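Local coordinates for protein chitinase A (Cycas revoluta, PDB 4MNK) that probably hydrolyses chitin as a family 18 glycoside hydrolase and is seen here with N-acetylglucosamine oligosaccharide bound, at residues 153-158 / 183-188; 71-76 / 110-115; 29-34 / 67-72. All blocks are in the same frame, centred on the assembly; numbering follows the deposited sequence.

Contact 1 (153-158 / 183-188); sequences RLLLTE and GLDWVN
D185, T157 and E158 lose the most surface where segments 153-158 and 183-188 meet, and each closes the junction by a different means. D185, on the way into the strand that carries V187 and N188, holds L156 at two points. Its CG lies anti to its own carbonyl carbon (chi1 -65°), which brings the carboxylate back beside the backbone N. OD2 of D185 can then take the N-H of L156 on its anti lone pair at 2.8 Å, while D185 N donates to L156 O, also at 2.8 Å. Both backbone polar atoms of L156 are thus satisfied by one residue. OD2 is gripped a second time by a water that also binds L154 O and R153 NE; a second water accepts from R153 NH2 and donates only weakly to D185 OD1. The guanidinium therefore meets the carboxylate through solvent, both waters lying at its edge and in its plane.

T157 works by its methyl. CG2 sits 3.5 Å from the centroid of the five-membered ring of W186, squarely over one face, a CH-pi contact. The indole is held in rotation by a bent bond of 3.0 Å from W186 NE1 to N188 OD1, while T157 OG1 bonds with D116 and Y32. Here W186 N and O are buried without a hydrogen-bonding partner.

E158 packs by its chain instead: its CG lies on L184 CD2 (3.6 Å), the two side chains crossing at about a right angle, whereas V187 runs alongside. E158 O accepts a nearly straight bond from N188 N at 2.9 Å. L156 and L184 turn to helix 125-149, and W186 touches Y32. Neighbouring parallel strands, whose short segments here are inclined at 37°, with helices packed outside, belong to the TIM barrel, the fold of family 18 chitinases.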
loop_
_atom_site.group_PDB
_atom_site.type_symbol
_atom_site.label_atom_id
_atom_site.label_comp_id
_atom_site.label_asym_id
_atom_site.label_seq_id
_atom_site.Cartn_x
_atom_site.Cartn_y
_atom_site.Cartn_z
ATOM N N ARG A 153 2.787 -21.461 -9.049
ATOM C CA ARG A 153 2.710 -20.202 -9.780
ATOM C C ARG A 153 3.036 -19.020 -8.875
ATOM O O ARG A 153 2.754 -19.031 -7.672
ATOM C CB ARG A 153 1.360 -20.018 -10.495
ATOM C CG ARG A 153 0.179 -19.638 -9.623
ATOM C CD ARG A 153 -1.015 -19.258 -10.487
ATOM N NE ARG A 153 -2.207 -18.973 -9.692
ATOM C CZ ARG A 153 -3.136 -19.873 -9.371
ATOM N NH1 ARG A 153 -3.026 -21.134 -9.775
ATOM N NH2 ARG A 153 -4.181 -19.506 -8.642
ATOM N N LEU A 154 3.666 -18.015 -9.467
ATOM C CA LEU A 154 3.896 -16.755 -8.787
ATOM C C LEU A 154 2.569 -16.175 -8.330
ATOM O O LEU A 154 1.562 -16.269 -9.038
ATOM C CB LEU A 154 4.589 -15.772 -9.729
ATOM C CG LEU A 154 6.056 -16.048 -10.060
ATOM C CD1 LEU A 154 6.491 -15.199 -11.241
ATOM C CD2 LEU A 154 6.947 -15.796 -8.845
ATOM N N LEU A 155 2.563 -15.596 -7.135
ATOM C CA LEU A 155 1.431 -14.802 -6.691
ATOM C C LEU A 155 1.358 -13.537 -7.536
ATOM O O LEU A 155 2.373 -13.060 -8.041
ATOM C CB LEU A 155 1.557 -14.443 -5.210
ATOM C CG LEU A 155 1.633 -15.591 -4.197
ATOM C CD1 LEU A 155 2.012 -15.053 -2.830
ATOM C CD2 LEU A 155 0.327 -16.380 -4.120
ATOM N N LEU A 156 0.151 -13.011 -7.703
ATOM C CA LEU A 156 -0.048 -11.760 -8.413
ATOM C C LEU A 156 -1.032 -10.897 -7.650
ATOM O O LEU A 156 -2.167 -11.305 -7.395
ATOM C CB LEU A 156 -0.545 -12.002 -9.842
ATOM C CG LEU A 156 -0.761 -10.738 -10.682
ATOM C CD1 LEU A 156 0.547 -9.982 -10.906
ATOM C CD2 LEU A 156 -1.434 -11.073 -12.004
ATOM N N THR A 157 -0.584 -9.704 -7.275
ATOM C CA THR A 157 -1.437 -8.746 -6.590
ATOM C C THR A 157 -1.323 -7.384 -7.262
ATOM O O THR A 157 -0.471 -7.180 -8.130
ATOM C CB THR A 157 -1.099 -8.645 -5.071
ATOM O OG1 THR A 157 0.210 -8.089 -4.889
ATOM C CG2 THR A 157 -1.159 -10.014 -4.409
ATOM N N GLU A 158 -2.203 -6.465 -6.890
ATOM C CA GLU A 158 -2.067 -5.083 -7.333
ATOM C C GLU A 158 -2.587 -4.124 -6.272
ATOM O O GLU A 158 -3.455 -4.482 -5.468
ATOM C CB GLU A 158 -2.783 -4.842 -8.667
ATOM C CG GLU A 158 -4.283 -4.621 -8.530
ATOM C CD GLU A 158 -5.010 -4.532 -9.853
ATOM O OE1 GLU A 158 -6.072 -3.876 -9.885
ATOM O OE2 GLU A 158 -4.531 -5.113 -10.852
ATOM N N GLY A 183 -7.988 -13.256 -11.911
ATOM C CA GLY A 183 -6.591 -13.126 -12.323
ATOM C C GLY A 183 -5.576 -12.925 -11.212
ATOM O O GLY A 183 -4.386 -13.189 -11.408
ATOM N N LEU A 184 -6.039 -12.450 -10.055
ATOM C CA LEU A 184 -5.155 -12.047 -8.959
ATOM C C LEU A 184 -5.448 -12.795 -7.673
ATOM O O LEU A 184 -6.576 -13.222 -7.429
ATOM C CB LEU A 184 -5.282 -10.543 -8.695
ATOM C CG LEU A 184 -4.486 -9.562 -9.562
ATOM C CD1 LEU A 184 -5.025 -9.482 -10.981
ATOM C CD2 LEU A 184 -4.495 -8.195 -8.926
ATOM N N ASP A 185 -4.425 -12.928 -6.838
ATOM C CA ASP A 185 -4.583 -13.574 -5.541
ATOM C C ASP A 185 -5.267 -12.667 -4.528
ATOM O O ASP A 185 -6.071 -13.134 -3.721
ATOM C CB ASP A 185 -3.233 -14.069 -5.043
ATOM C CG ASP A 185 -2.678 -15.153 -5.926
ATOM O OD1 ASP A 185 -3.129 -16.310 -5.797
ATOM O OD2 ASP A 185 -1.816 -14.846 -6.774
ATOM N N TRP A 186 -4.952 -11.375 -4.585
ATOM C CA TRP A 186 -5.666 -10.354 -3.822
ATOM C C TRP A 186 -5.304 -8.966 -4.322
ATOM O O TRP A 186 -4.408 -8.818 -5.155
ATOM C CB TRP A 186 -5.411 -10.476 -2.310
ATOM C CG TRP A 186 -4.020 -10.126 -1.829
ATOM C CD1 TRP A 186 -3.543 -8.881 -1.522
ATOM C CD2 TRP A 186 -2.955 -11.042 -1.556
ATOM N NE1 TRP A 186 -2.239 -8.965 -1.088
ATOM C CE2 TRP A 186 -1.853 -10.280 -1.100
ATOM C CE3 TRP A 186 -2.816 -12.431 -1.668
ATOM C CZ2 TRP A 186 -0.631 -10.865 -0.754
ATOM C CZ3 TRP A 186 -1.602 -13.010 -1.321
ATOM C CH2 TRP A 186 -0.525 -12.226 -0.875
ATOM N N VAL A 187 -6.018 -7.960 -3.825
ATOM C CA VAL A 187 -5.666 -6.567 -4.067
ATOM C C VAL A 187 -5.401 -5.863 -2.746
ATOM O O VAL A 187 -6.015 -6.178 -1.724
ATOM C CB VAL A 187 -6.737 -5.791 -4.887
ATOM C CG1 VAL A 187 -6.883 -6.387 -6.275
ATOM C CG2 VAL A 187 -8.085 -5.741 -4.159
ATOM N N ASN A 188 -4.472 -4.919 -2.792
ATOM C CA ASN A 188 -4.089 -4.129 -1.638
ATOM C C ASN A 188 -4.814 -2.792 -1.699
ATOM O O ASN A 188 -4.482 -1.924 -2.512
ATOM C CB ASN A 188 -2.570 -3.960 -1.611
ATOM C CG ASN A 188 -1.845 -5.281 -1.419
ATOM O OD1 ASN A 188 -2.178 -6.060 -0.524
ATOM N ND2 ASN A 188 -0.854 -5.543 -2.265
HETATM O O HOH W 1 -1.228 -16.150 -9.078
HETATM O O HOH W 2 -4.590 -16.684 -8.234
#

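Contact 2 (71-76 / 110-115); sequences TLISIG and YGFHGL
I73 and F112 form the centre of this junction between neighbouring parallel strands of the TIM barrel. The isoleucine stands over one face of the phenyl ring, its CB 3.7 Å from the ring centroid and almost on the ring normal. CG1 of I73 is anti to the backbone N (chi1 -177°), and this sends CD1 on across the same ring to lie 3.8 Å from F112 CE2. The two side chains cross at about a right angle. Beside them, CG2 of I73 meets L115 CD2, and the same leucine methyl is touched by I75 CD1 at 3.9 Å, so that one leucine branch serves two isoleucines.

The backbone sets this row in place. I73 N donates to G114 O at 3.1 Å, and T71 O receives H113 N at 2.8 Å. L72, whose side chain leaves the opposite face of its strand from I73, lays its CG 3.8 Å from G114 CA; a CB on that glycine would clash with L72 CD2.

Further out, helices hold the two segments. Helix 93-110 ends in a Schellman motif at G111, whose positive phi turns the chain from the helix toward F112 and strand 114-119. F99 and S103 of that helix cover I75, and F58 of helix 52-63 covers F112 and T71. Strand 114-119 leads to D118 and, just beyond its end, E120, which line a bound glycan and belong to the DxDxE signature of family 18. Its first aspartate, D116, is hydrogen-bonded to S74 OG. The hydroxyl of T71 bonds with T59, yet OG1 also lies close to the ring of F112. The imidazole of H113 turns its edge to the backbone of T71, with H113 CD2 3.1 Å from T71 N.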
loop_
_atom_site.group_PDB
_atom_site.type_symbol
_atom_site.label_atom_id
_atom_site.label_comp_id
_atom_site.label_asym_id
_atom_site.label_seq_id
_atom_site.Cartn_x
_atom_site.Cartn_y
_atom_site.Cartn_z
ATOM N N THR A 71 7.531 -13.557 0.011
ATOM C CA THR A 71 7.833 -12.219 -0.484
ATOM C C THR A 71 7.286 -11.984 -1.884
ATOM O O THR A 71 7.100 -12.921 -2.666
ATOM C CB THR A 71 9.343 -11.937 -0.490
ATOM O OG1 THR A 71 9.986 -12.869 -1.364
ATOM C CG2 THR A 71 9.929 -12.037 0.916
ATOM N N LEU A 72 7.019 -10.718 -2.180
ATOM C CA LEU A 72 6.630 -10.289 -3.513
ATOM C C LEU A 72 7.435 -9.056 -3.866
ATOM O O LEU A 72 7.867 -8.309 -2.986
ATOM C CB LEU A 72 5.129 -9.973 -3.588
ATOM C CG LEU A 72 4.124 -11.126 -3.433
ATOM C CD1 LEU A 72 3.832 -11.457 -1.970
ATOM C CD2 LEU A 72 2.827 -10.817 -4.172
ATOM N N ILE A 73 7.657 -8.852 -5.155
ATOM C CA ILE A 73 8.294 -7.628 -5.615
ATOM C C ILE A 73 7.258 -6.767 -6.338
ATOM O O ILE A 73 6.554 -7.240 -7.235
ATOM C CB ILE A 73 9.576 -7.907 -6.453
ATOM C CG1 ILE A 73 10.265 -6.596 -6.853
ATOM C CG2 ILE A 73 9.282 -8.814 -7.651
ATOM C CD1 ILE A 73 11.727 -6.758 -7.226
ATOM N N SER A 74 7.137 -5.519 -5.893
ATOM C CA SER A 74 6.172 -4.584 -6.452
ATOM C C SER A 74 6.806 -3.746 -7.555
ATOM O O SER A 74 7.911 -3.221 -7.396
ATOM C CB SER A 74 5.595 -3.687 -5.351
ATOM O OG SER A 74 4.608 -2.810 -5.864
ATOM N N ILE A 75 6.091 -3.634 -8.670
ATOM C CA ILE A 75 6.559 -2.917 -9.846
ATOM C C ILE A 75 5.780 -1.616 -9.983
ATOM O O ILE A 75 4.544 -1.619 -10.006
ATOM C CB ILE A 75 6.360 -3.767 -11.123
ATOM C CG1 ILE A 75 7.133 -5.087 -11.014
ATOM C CG2 ILE A 75 6.770 -2.979 -12.372
ATOM C CD1 ILE A 75 6.645 -6.172 -11.965
ATOM N N GLY A 76 6.511 -0.509 -10.064
ATOM C CA GLY A 76 5.910 0.796 -10.287
ATOM C C GLY A 76 6.023 1.704 -9.084
ATOM O O GLY A 76 7.123 2.086 -8.687
ATOM N N TYR A 110 15.430 -13.120 -8.324
ATOM C CA TYR A 110 15.743 -12.690 -6.963
ATOM C C TYR A 110 15.096 -13.530 -5.862
ATOM O O TYR A 110 15.264 -13.234 -4.682
ATOM C CB TYR A 110 15.409 -11.207 -6.769
ATOM C CG TYR A 110 16.229 -10.262 -7.618
ATOM C CD1 TYR A 110 15.610 -9.387 -8.503
ATOM C CD2 TYR A 110 17.622 -10.232 -7.527
ATOM C CE1 TYR A 110 16.355 -8.514 -9.282
ATOM C CE2 TYR A 110 18.378 -9.363 -8.307
ATOM C CZ TYR A 110 17.734 -8.509 -9.182
ATOM O OH TYR A 110 18.464 -7.644 -9.958
ATOM N N GLY A 111 14.358 -14.569 -6.243
ATOM C CA GLY A 111 13.780 -15.493 -5.268
ATOM C C GLY A 111 12.506 -15.007 -4.598
ATOM O O GLY A 111 12.197 -15.416 -3.476
ATOM N N PHE A 112 11.767 -14.137 -5.285
ATOM C CA PHE A 112 10.450 -13.696 -4.834
ATOM C C PHE A 112 9.376 -14.723 -5.170
ATOM O O PHE A 112 9.496 -15.466 -6.149
ATOM C CB PHE A 112 10.097 -12.342 -5.455
ATOM C CG PHE A 112 10.896 -11.204 -4.899
ATOM C CD1 PHE A 112 10.514 -10.596 -3.709
ATOM C CD2 PHE A 112 12.034 -10.744 -5.550
ATOM C CE1 PHE A 112 11.251 -9.543 -3.179
ATOM C CE2 PHE A 112 12.778 -9.689 -5.024
ATOM C CZ PHE A 112 12.387 -9.091 -3.838
ATOM N N HIS A 113 8.320 -14.749 -4.362
ATOM C CA HIS A 113 7.215 -15.690 -4.557
ATOM C C HIS A 113 6.067 -15.091 -5.356
ATOM O O HIS A 113 5.084 -15.772 -5.647
ATOM C CB HIS A 113 6.687 -16.193 -3.212
ATOM C CG HIS A 113 7.747 -16.741 -2.314
ATOM N ND1 HIS A 113 8.126 -18.065 -2.323
ATOM C CD2 HIS A 113 8.508 -16.137 -1.372
ATOM C CE1 HIS A 113 9.079 -18.253 -1.428
ATOM N NE2 HIS A 113 9.331 -17.097 -0.839
ATOM N N GLY A 114 6.179 -13.817 -5.713
ATOM C CA GLY A 114 5.111 -13.165 -6.442
ATOM C C GLY A 114 5.457 -11.793 -6.961
ATOM O O GLY A 114 6.531 -11.252 -6.676
ATOM N N LEU A 115 4.513 -11.250 -7.727
ATOM C CA LEU A 115 4.606 -9.947 -8.359
ATOM C C LEU A 115 3.439 -9.089 -7.923
ATOM O O LEU A 115 2.328 -9.585 -7.717
ATOM C CB LEU A 115 4.543 -10.095 -9.881
ATOM C CG LEU A 115 5.743 -10.730 -10.580
ATOM C CD1 LEU A 115 5.399 -11.090 -12.019
ATOM C CD2 LEU A 115 6.953 -9.807 -10.521
#

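Contact 3 (29-34 / 67-72); sequences THLYYA and PSVKTL
The carbonyl oxygen T29 O is gripped twice at the N-terminal end of this strand pair: K70 N gives it an almost straight bond (3.0 Å, 175°), and a water donates to it at 2.7 Å while also reaching S68 O. V69 CG2 presses on the same oxygen at 3.4 Å. From there strands 30-36 and 70-77 run parallel, the first and last elements of a beta-alpha-beta unit of the TIM barrel with helix 52-63 between them. Their amides and carbonyls alternate: L31 N donates to K70 O, L72 N to L31 O, and Y33 N to L72 O at 2.9 Å.

Side chains divide between two faces. L31 and T71 point to helix 52-63, where V62 touches both, and L31 and V69 cross at about a right angle, CD1 of the leucine touching CG2 of the valine. H30, K70, Y32 and L72 share the other face. A hydrogen bond between T29 OG1 and H30 ND1 ties the imidazole to the residue just before its strand. L72 runs alongside Y32 with its CB 4.0 Å from the ring centroid, over the face, and L72 CD1 touches both aromatic groups, 3.8 Å from Y32 CE1 and 3.9 Å from H30 CD2.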
loop_
_atom_site.group_PDB
_atom_site.type_symbol
_atom_site.label_atom_id
_atom_site.label_comp_id
_atom_site.label_asym_id
_atom_site.label_seq_id
_atom_site.Cartn_x
_atom_site.Cartn_y
_atom_site.Cartn_z
ATOM N N THR A 29 2.932 -12.389 7.097
ATOM C CA THR A 29 2.877 -13.568 6.237
ATOM C C THR A 29 3.522 -13.269 4.881
ATOM O O THR A 29 4.040 -14.173 4.227
ATOM C CB THR A 29 1.426 -14.041 6.007
ATOM O OG1 THR A 29 0.675 -12.996 5.381
ATOM C CG2 THR A 29 0.757 -14.425 7.324
ATOM N N HIS A 30 3.478 -12.003 4.464
ATOM C CA HIS A 30 4.008 -11.580 3.164
ATOM C C HIS A 30 4.687 -10.229 3.280
ATOM O O HIS A 30 4.148 -9.303 3.895
ATOM C CB HIS A 30 2.897 -11.518 2.110
ATOM C CG HIS A 30 2.244 -12.839 1.849
ATOM N ND1 HIS A 30 1.313 -13.389 2.704
ATOM C CD2 HIS A 30 2.410 -13.731 0.845
ATOM C CE1 HIS A 30 0.923 -14.559 2.230
ATOM N NE2 HIS A 30 1.573 -14.791 1.104
ATOM N N LEU A 31 5.878 -10.127 2.696
ATOM C CA LEU A 31 6.631 -8.879 2.686
ATOM C C LEU A 31 6.968 -8.488 1.258
ATOM O O LEU A 31 7.440 -9.312 0.472
ATOM C CB LEU A 31 7.897 -8.998 3.534
ATOM C CG LEU A 31 7.667 -9.036 5.045
ATOM C CD1 LEU A 31 8.906 -9.553 5.755
ATOM C CD2 LEU A 31 7.253 -7.664 5.572
ATOM N N TYR A 32 6.706 -7.226 0.932
ATOM C CA TYR A 32 6.916 -6.709 -0.409
ATOM C C TYR A 32 8.168 -5.848 -0.474
ATOM O O TYR A 32 8.437 -5.047 0.430
ATOM C CB TYR A 32 5.736 -5.844 -0.839
ATOM C CG TYR A 32 4.441 -6.545 -1.200
ATOM C CD1 TYR A 32 3.816 -7.440 -0.326
ATOM C CD2 TYR A 32 3.805 -6.254 -2.398
ATOM C CE1 TYR A 32 2.607 -8.050 -0.669
ATOM C CE2 TYR A 32 2.600 -6.845 -2.735
ATOM C CZ TYR A 32 2.008 -7.738 -1.874
ATOM O OH TYR A 32 0.809 -8.308 -2.228
ATOM N N TYR A 33 8.915 -6.016 -1.562
ATOM C CA TYR A 33 10.013 -5.131 -1.927
ATOM C C TYR A 33 9.455 -4.068 -2.872
ATOM O O TYR A 33 8.899 -4.401 -3.919
ATOM C CB TYR A 33 11.104 -5.945 -2.624
ATOM C CG TYR A 33 12.361 -5.190 -2.998
ATOM C CD1 TYR A 33 13.538 -5.379 -2.281
ATOM C CD2 TYR A 33 12.384 -4.313 -4.085
ATOM C CE1 TYR A 33 14.701 -4.705 -2.619
ATOM C CE2 TYR A 33 13.551 -3.627 -4.428
ATOM C CZ TYR A 33 14.703 -3.834 -3.689
ATOM O OH TYR A 33 15.868 -3.171 -4.016
ATOM N N ALA A 34 9.607 -2.799 -2.503
ATOM C CA ALA A 34 9.101 -1.674 -3.298
ATOM C C ALA A 34 10.261 -0.742 -3.673
ATOM O O ALA A 34 10.912 -0.215 -2.777
ATOM C CB ALA A 34 8.041 -0.912 -2.501
ATOM N N PRO A 67 10.828 -18.229 8.759
ATOM C CA PRO A 67 11.006 -18.944 7.498
ATOM C C PRO A 67 9.717 -19.108 6.683
ATOM O O PRO A 67 9.781 -19.156 5.455
ATOM C CB PRO A 67 11.580 -20.288 7.951
ATOM C CG PRO A 67 12.342 -19.948 9.174
ATOM C CD PRO A 67 11.486 -18.934 9.877
ATOM N N SER A 68 8.568 -19.149 7.357
ATOM C CA SER A 68 7.273 -19.289 6.684
ATOM C C SER A 68 6.865 -18.061 5.857
ATOM O O SER A 68 5.996 -18.168 4.991
ATOM C CB SER A 68 6.167 -19.633 7.691
ATOM O OG SER A 68 5.812 -18.509 8.476
ATOM N N VAL A 69 7.479 -16.906 6.122
ATOM C CA VAL A 69 7.125 -15.670 5.415
ATOM C C VAL A 69 7.444 -15.783 3.921
ATOM O O VAL A 69 8.436 -16.403 3.533
ATOM C CB VAL A 69 7.772 -14.402 6.068
ATOM C CG1 VAL A 69 9.226 -14.205 5.629
ATOM C CG2 VAL A 69 6.949 -13.156 5.762
ATOM N N LYS A 70 6.568 -15.219 3.095
ATOM C CA LYS A 70 6.775 -15.178 1.650
ATOM C C LYS A 70 6.983 -13.738 1.207
ATOM O O LYS A 70 6.665 -12.805 1.945
ATOM C CB LYS A 70 5.589 -15.800 0.912
ATOM C CG LYS A 70 5.417 -17.287 1.167
ATOM C CD LYS A 70 4.314 -17.871 0.300
ATOM C CE LYS A 70 4.021 -19.319 0.670
ATOM N NZ LYS A 70 5.180 -20.221 0.429
ATOM N N THR A 71 7.531 -13.557 0.011
ATOM C CA THR A 71 7.833 -12.219 -0.484
ATOM C C THR A 71 7.286 -11.984 -1.884
ATOM O O THR A 71 7.100 -12.921 -2.666
ATOM C CB THR A 71 9.343 -11.937 -0.490
ATOM O OG1 THR A 71 9.986 -12.869 -1.364
ATOM C CG2 THR A 71 9.929 -12.037 0.916
ATOM N N LEU A 72 7.019 -10.718 -2.180
ATOM C CA LEU A 72 6.630 -10.289 -3.513
ATOM C C LEU A 72 7.435 -9.056 -3.866
ATOM O O LEU A 72 7.867 -8.309 -2.986
ATOM C CB LEU A 72 5.129 -9.973 -3.588
ATOM C CG LEU A 72 4.124 -11.126 -3.433
ATOM C CD1 LEU A 72 3.832 -11.457 -1.970
ATOM C CD2 LEU A 72 2.827 -10.817 -4.172
HETATM O O HOH W 3 3.583 -16.854 4.543
#

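The three contacts follow one another along the chain, contact 3 first, then contact 2, then contact 1, and together they trace five successive parallel strands of the TIM barrel: 30-36, 70-77, 114-119, 155-161 and 186-190. Contacts 2 and 3 share strand 70-77, and their centres are about 8 Å apart. Contacts 1 and 2 lie about 11 Å apart and are joined by probable backbone hydrogen bonds of L155 with H113 and L115. Contacts 1 and 3, about 13 Å apart, meet inside the barrel, where Y32 OH has probable hydrogen bonds to T157 OG1 and N188 ND2. The three contacts thus make one continuous arc of the barrel wall beneath the glycan-binding residues.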